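Local structure of conserved domain protein (4IAJ) at residues Gly39-Asp42 / Tyr43-Val46; Ile65-Tyr68 / Leu69-Gln72. The protein is of unknown function but belongs, as a small alpha/beta protein from Streptococcus pneumoniae, to the DUF4649 family. One frame throughout, in Å; residues are numbered along the deposited sequence. Where two conformers were deposited one is given.

Contact 1 (39-46) is a surface turn in the loop between strands 36-39 and 46-51, whereas contact 2 (65-72) spans the partly buried helix 65-71 and the residue that follows it. Both are local contacts within one continuous piece of chain. Contact 1 is held mainly by turn hydrogen bonds, a bridging water and tyrosine rings that reach other subunits; contact 2 adds apolar packing to its helical ladder, with Ile-65 and Leu-69 directed at strand 7-12. Their centres lie about 15 Å apart, yet they meet where Val-46 CG2, at the start of strand 46-51, packs 3.7 Å from Ile-65 CD1.

Contact 1. Residues Gly39-Asp42 / Tyr43-Val46; sequences GVAD and YYPV. With EDO (1,2-ethanediol), chain P.
Ala-41 O receives the backbone N of Tyr-44 at 2.8 Å, closing a type I beta turn that directly overlaps an earlier one, Gly-39 to Asp-42. These consecutive turns carry the chain out of strand 36-39 toward strand 46-51. The tight part is where the Tyr-44 ring lies against Ala-41: Tyr-44 CG stands beside its own backbone N (chi1 -76°), which brings ring atom CD2 to 3.5 Å from Ala-41 CA and 3.8 Å from Ala-41 CB. Asp-42 ties down the first turn, its OD2 taking the N-H of Gly-39 at 3.0 Å from well above the carboxylate plane. The looser parts meet small molecules at two separate places. A water donates to Val-40 O and accepts from Tyr-43 N, 2.9 Å away, while also lying over the Tyr-44 ring. Across the Tyr-43 ring, a 1,2-ethanediol, probably from the crystallisation liquor, sets C1 over the centre of one face; its bond to Asp-42 O is weak. Tyr-43 OH bonds Val-40 O of a neighbouring subunit, and Tyr-44 OH takes the N-H of Ala-14. Main-chain and carboxylate bonds thus hold the turns, while both phenols bond outside the two segments.

Contact 2. Residues Ile65-Tyr68 / Leu69-Gln72; sequences IFFY and LMKQ
Leu-69 N bonds Ile-65 O at 2.9 Å, nearly straight at 174°, the first rung of an alpha-helical i to i+4 ladder. Met-70 N to Phe-66 O follows at 3.3 Å, and Lys-71 N to Phe-67 O is weak. At the C-terminal end of helix 65-71, Tyr-68 O accepts both Gln-72 N, in the carbonyl plane, and Lys-71 N, from above that plane. A water adds a third bond to Tyr-68 O and also donates to Gln-72 OE1, so it links the last turn to the side chain of the first residue beyond the helix.

Outward from the backbone, Gln-72 bends back at chi2 and lays its amide against the Tyr-68 ring, the two planes only 9° apart. On the flank facing strand 7-12 and helix 26-35, Ile-65 and Leu-69 lie side by side and point the same way, Ile-65 CG2 to Leu-69 CD1 at 3.7 Å. Leu-69 CD2 also reaches the Tyr-68 ring, which meets Tyr-58 edge-to-face.

Selenomethionine Met-70 makes a Met-aromatic contact, SE standing obliquely 4.5 Å from the Phe-66 ring centroid, while the Met-70 side chain lies beside that of Phe-67, Met-70 CE 3.9 Å from Phe-67 CD1. Phe-66 packs on Phe-66, and Met-70 on Met-70, of a neighbouring subunit, which places this flank of the helix at an interface. On the Tyr-68 side, Gln-72 CG makes a CH-pi contact, 3.9 Å from the ring centroid and 15° off the ring normal.

Contact 1. Residues Gly39-Asp42 / Tyr43-Val46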
loop_
_atom_site.group_PDB
_atom_site.type_symbol
_atom_site.label_atom_id
_atom_site.label_comp_id
_atom_site.label_asym_id
_atom_site.label_seq_id
_atom_site.Cartn_x
_atom_site.Cartn_y
_atom_site.Cartn_z
ATOM N N GLY B 39 3.621 -0.823 -8.992
ATOM C CA GLY B 39 4.962 -1.038 -9.526
ATOM C C GLY B 39 5.899 -0.118 -8.793
ATOM O O GLY B 39 5.498 0.999 -8.418
ATOM N N VAL B 40 7.119 -0.587 -8.562
ATOM C CA VAL B 40 8.150 0.174 -7.860
ATOM C C VAL B 40 8.346 1.540 -8.484
ATOM O O VAL B 40 8.453 2.540 -7.799
ATOM C CB VAL B 40 9.539 -0.520 -7.887
ATOM C CG1 VAL B 40 10.600 0.353 -7.212
ATOM C CG2 VAL B 40 9.496 -1.876 -7.216
ATOM N N ALA B 41 8.385 1.556 -9.804
ATOM C CA ALA B 41 8.777 2.762 -10.550
ATOM C C ALA B 41 7.631 3.698 -10.925
ATOM O O ALA B 41 7.882 4.703 -11.588
ATOM C CB ALA B 41 9.497 2.332 -11.816
ATOM N N ASP B 42 6.395 3.375 -10.523
ATOM C CA ASP B 42 5.189 4.051 -11.043
ATOM C C ASP B 42 5.175 5.564 -10.932
ATOM O O ASP B 42 4.564 6.214 -11.762
ATOM C CB ASP B 42 3.910 3.531 -10.366
ATOM C CG ASP B 42 3.520 2.143 -10.848
ATOM O OD1 ASP B 42 4.205 1.598 -11.747
ATOM O OD2 ASP B 42 2.554 1.599 -10.303
ATOM N N TYR B 43 5.792 6.131 -9.907
ATOM C CA TYR B 43 5.778 7.608 -9.784
ATOM C C TYR B 43 7.072 8.239 -10.297
ATOM O O TYR B 43 7.349 9.398 -10.037
ATOM C CB TYR B 43 5.542 8.009 -8.341
ATOM C CG TYR B 43 4.116 7.860 -7.923
ATOM C CD1 TYR B 43 3.635 6.659 -7.393
ATOM C CD2 TYR B 43 3.247 8.909 -8.065
ATOM C CE1 TYR B 43 2.308 6.539 -7.013
ATOM C CE2 TYR B 43 1.934 8.817 -7.676
ATOM C CZ TYR B 43 1.459 7.635 -7.164
ATOM O OH TYR B 43 0.138 7.580 -6.796
ATOM N N TYR B 44 7.889 7.482 -11.020
ATOM C CA TYR B 44 9.163 8.024 -11.429
ATOM C C TYR B 44 9.004 8.650 -12.803
ATOM O O TYR B 44 8.305 8.102 -13.657
ATOM C CB TYR B 44 10.224 6.947 -11.457
ATOM C CG TYR B 44 10.773 6.483 -10.115
ATOM C CD1 TYR B 44 10.922 7.351 -9.036
ATOM C CD2 TYR B 44 11.251 5.194 -9.974
ATOM C CE1 TYR B 44 11.473 6.920 -7.841
ATOM C CE2 TYR B 44 11.821 4.758 -8.788
ATOM C CZ TYR B 44 11.938 5.622 -7.732
ATOM O OH TYR B 44 12.544 5.220 -6.575
ATOM N N PRO B 45 9.667 9.802 -13.025
ATOM C CA PRO B 45 9.631 10.401 -14.361
ATOM C C PRO B 45 10.374 9.570 -15.399
ATOM O O PRO B 45 11.437 8.994 -15.112
ATOM C CB PRO B 45 10.337 11.749 -14.162
ATOM C CG PRO B 45 11.257 11.519 -12.999
ATOM C CD PRO B 45 10.559 10.539 -12.108
ATOM N N VAL B 46 9.820 9.527 -16.608
ATOM C CA VAL B 46 10.422 8.763 -17.700
ATOM C C VAL B 46 11.354 9.658 -18.498
ATOM O O VAL B 46 10.969 10.721 -18.974
ATOM C CB VAL B 46 9.362 8.110 -18.603
ATOM C CG1 VAL B 46 9.995 7.443 -19.816
ATOM C CG2 VAL B 46 8.560 7.083 -17.806
HETATM C C1 EDO P . 1.581 7.285 -10.904
HETATM O O1 EDO P . 1.621 7.709 -12.273
HETATM C C2 EDO P . 0.739 6.027 -10.691
HETATM O O2 EDO P . 0.407 5.351 -11.915
HETATM O O HOH W 1 7.780 5.131 -8.114
#

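Contact 2. Residues Ile65-Tyr68 / Leu69-Gln72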
loop_
_atom_site.group_PDB
_atom_site.type_symbol
_atom_site.label_atom_id
_atom_site.label_comp_id
_atom_site.label_asym_id
_atom_site.label_seq_id
_atom_site.Cartn_x
_atom_site.Cartn_y
_atom_site.Cartn_z
ATOM N N ILE B 65 2.477 5.289 -18.576
ATOM C CA ILE B 65 2.830 4.763 -19.901
ATOM C C ILE B 65 1.786 3.821 -20.478
ATOM O O ILE B 65 1.424 3.942 -21.649
ATOM C CB ILE B 65 4.184 4.039 -19.917
ATOM C CG1 ILE B 65 5.314 5.016 -19.611
ATOM C CG2 ILE B 65 4.425 3.427 -21.302
ATOM C CD1 ILE B 65 6.657 4.338 -19.420
ATOM N N PHE B 66 1.279 2.906 -19.657
ATOM C CA PHE B 66 0.278 1.943 -20.117
ATOM C C PHE B 66 -0.909 2.632 -20.796
ATOM O O PHE B 66 -1.316 2.248 -21.881
ATOM C CB PHE B 66 -0.191 1.067 -18.939
ATOM C CG PHE B 66 -1.175 0.001 -19.320
ATOM C CD1 PHE B 66 -0.741 -1.215 -19.818
ATOM C CD2 PHE B 66 -2.533 0.201 -19.161
ATOM C CE1 PHE B 66 -1.643 -2.208 -20.171
ATOM C CE2 PHE B 66 -3.438 -0.785 -19.508
ATOM C CZ PHE B 66 -2.993 -1.994 -20.014
ATOM N N PHE B 67 -1.452 3.663 -20.165
ATOM C CA PHE B 67 -2.611 4.360 -20.722
ATOM C C PHE B 67 -2.244 5.198 -21.941
ATOM O O PHE B 67 -2.977 5.208 -22.922
ATOM C CB PHE B 67 -3.261 5.211 -19.634
ATOM C CG PHE B 67 -3.767 4.387 -18.490
ATOM C CD1 PHE B 67 -4.949 3.671 -18.615
ATOM C CD2 PHE B 67 -3.012 4.238 -17.327
ATOM C CE1 PHE B 67 -5.413 2.879 -17.579
ATOM C CE2 PHE B 67 -3.470 3.438 -16.283
ATOM C CZ PHE B 67 -4.670 2.752 -16.417
ATOM N N TYR B 68 -1.116 5.900 -21.872
ATOM C CA TYR B 68 -0.590 6.645 -23.024
ATOM C C TYR B 68 -0.508 5.783 -24.278
ATOM O O TYR B 68 -1.031 6.162 -25.322
ATOM C CB TYR B 68 0.788 7.230 -22.694
ATOM C CG TYR B 68 1.532 7.862 -23.865
ATOM C CD1 TYR B 68 1.279 9.182 -24.269
ATOM C CD2 TYR B 68 2.519 7.149 -24.532
ATOM C CE1 TYR B 68 1.988 9.756 -25.322
ATOM C CE2 TYR B 68 3.231 7.710 -25.573
ATOM C CZ TYR B 68 2.967 9.003 -25.971
ATOM O OH TYR B 68 3.700 9.507 -27.015
ATOM N N LEU B 69 0.159 4.635 -24.179
ATOM C CA LEU B 69 0.362 3.762 -25.329
ATOM C C LEU B 69 -0.957 3.264 -25.892
ATOM O O LEU B 69 -1.116 3.174 -27.103
ATOM C CB LEU B 69 1.257 2.569 -24.969
ATOM C CG LEU B 69 2.739 2.884 -24.786
ATOM C CD1 LEU B 69 3.524 1.621 -24.451
ATOM C CD2 LEU B 69 3.319 3.552 -26.028
HETATM N N MSE B 70 -1.904 2.969 -25.010
HETATM C CA MSE B 70 -3.196 2.426 -25.415
HETATM C C MSE B 70 -3.988 3.394 -26.241
HETATM O O MSE B 70 -4.826 2.981 -27.024
HETATM C CB MSE B 70 -4.054 2.127 -24.196
HETATM C CG MSE B 70 -4.273 0.640 -24.036
HETATM SE SE MSE B 70 -5.402 0.390 -22.450
HETATM C CE MSE B 70 -6.143 2.156 -22.015
ATOM N N LYS B 71 -3.753 4.689 -26.046
ATOM C CA LYS B 71 -4.496 5.746 -26.734
ATOM C C LYS B 71 -3.793 6.218 -28.004
ATOM O O LYS B 71 -4.402 6.844 -28.860
ATOM C CB LYS B 71 -4.697 6.943 -25.802
ATOM C CG LYS B 71 -5.598 6.681 -24.612
ATOM C CD LYS B 71 -5.983 7.989 -23.939
ATOM C CE LYS B 71 -6.356 7.776 -22.484
ATOM N NZ LYS B 71 -7.276 8.847 -22.023
ATOM N N GLN B 72 -2.492 5.942 -28.112
ATOM C CA GLN B 72 -1.729 6.296 -29.307
ATOM C C GLN B 72 -2.100 5.412 -30.501
ATOM O O GLN B 72 -2.363 4.220 -30.346
ATOM C CB GLN B 72 -0.225 6.138 -29.072
ATOM C CG GLN B 72 0.386 7.102 -28.081
ATOM C CD GLN B 72 0.297 8.527 -28.548
ATOM O OE1 GLN B 72 -0.391 9.345 -27.947
ATOM N NE2 GLN B 72 0.974 8.827 -29.639
HETATM O O HOH W 2 -1.934 8.470 -26.012
#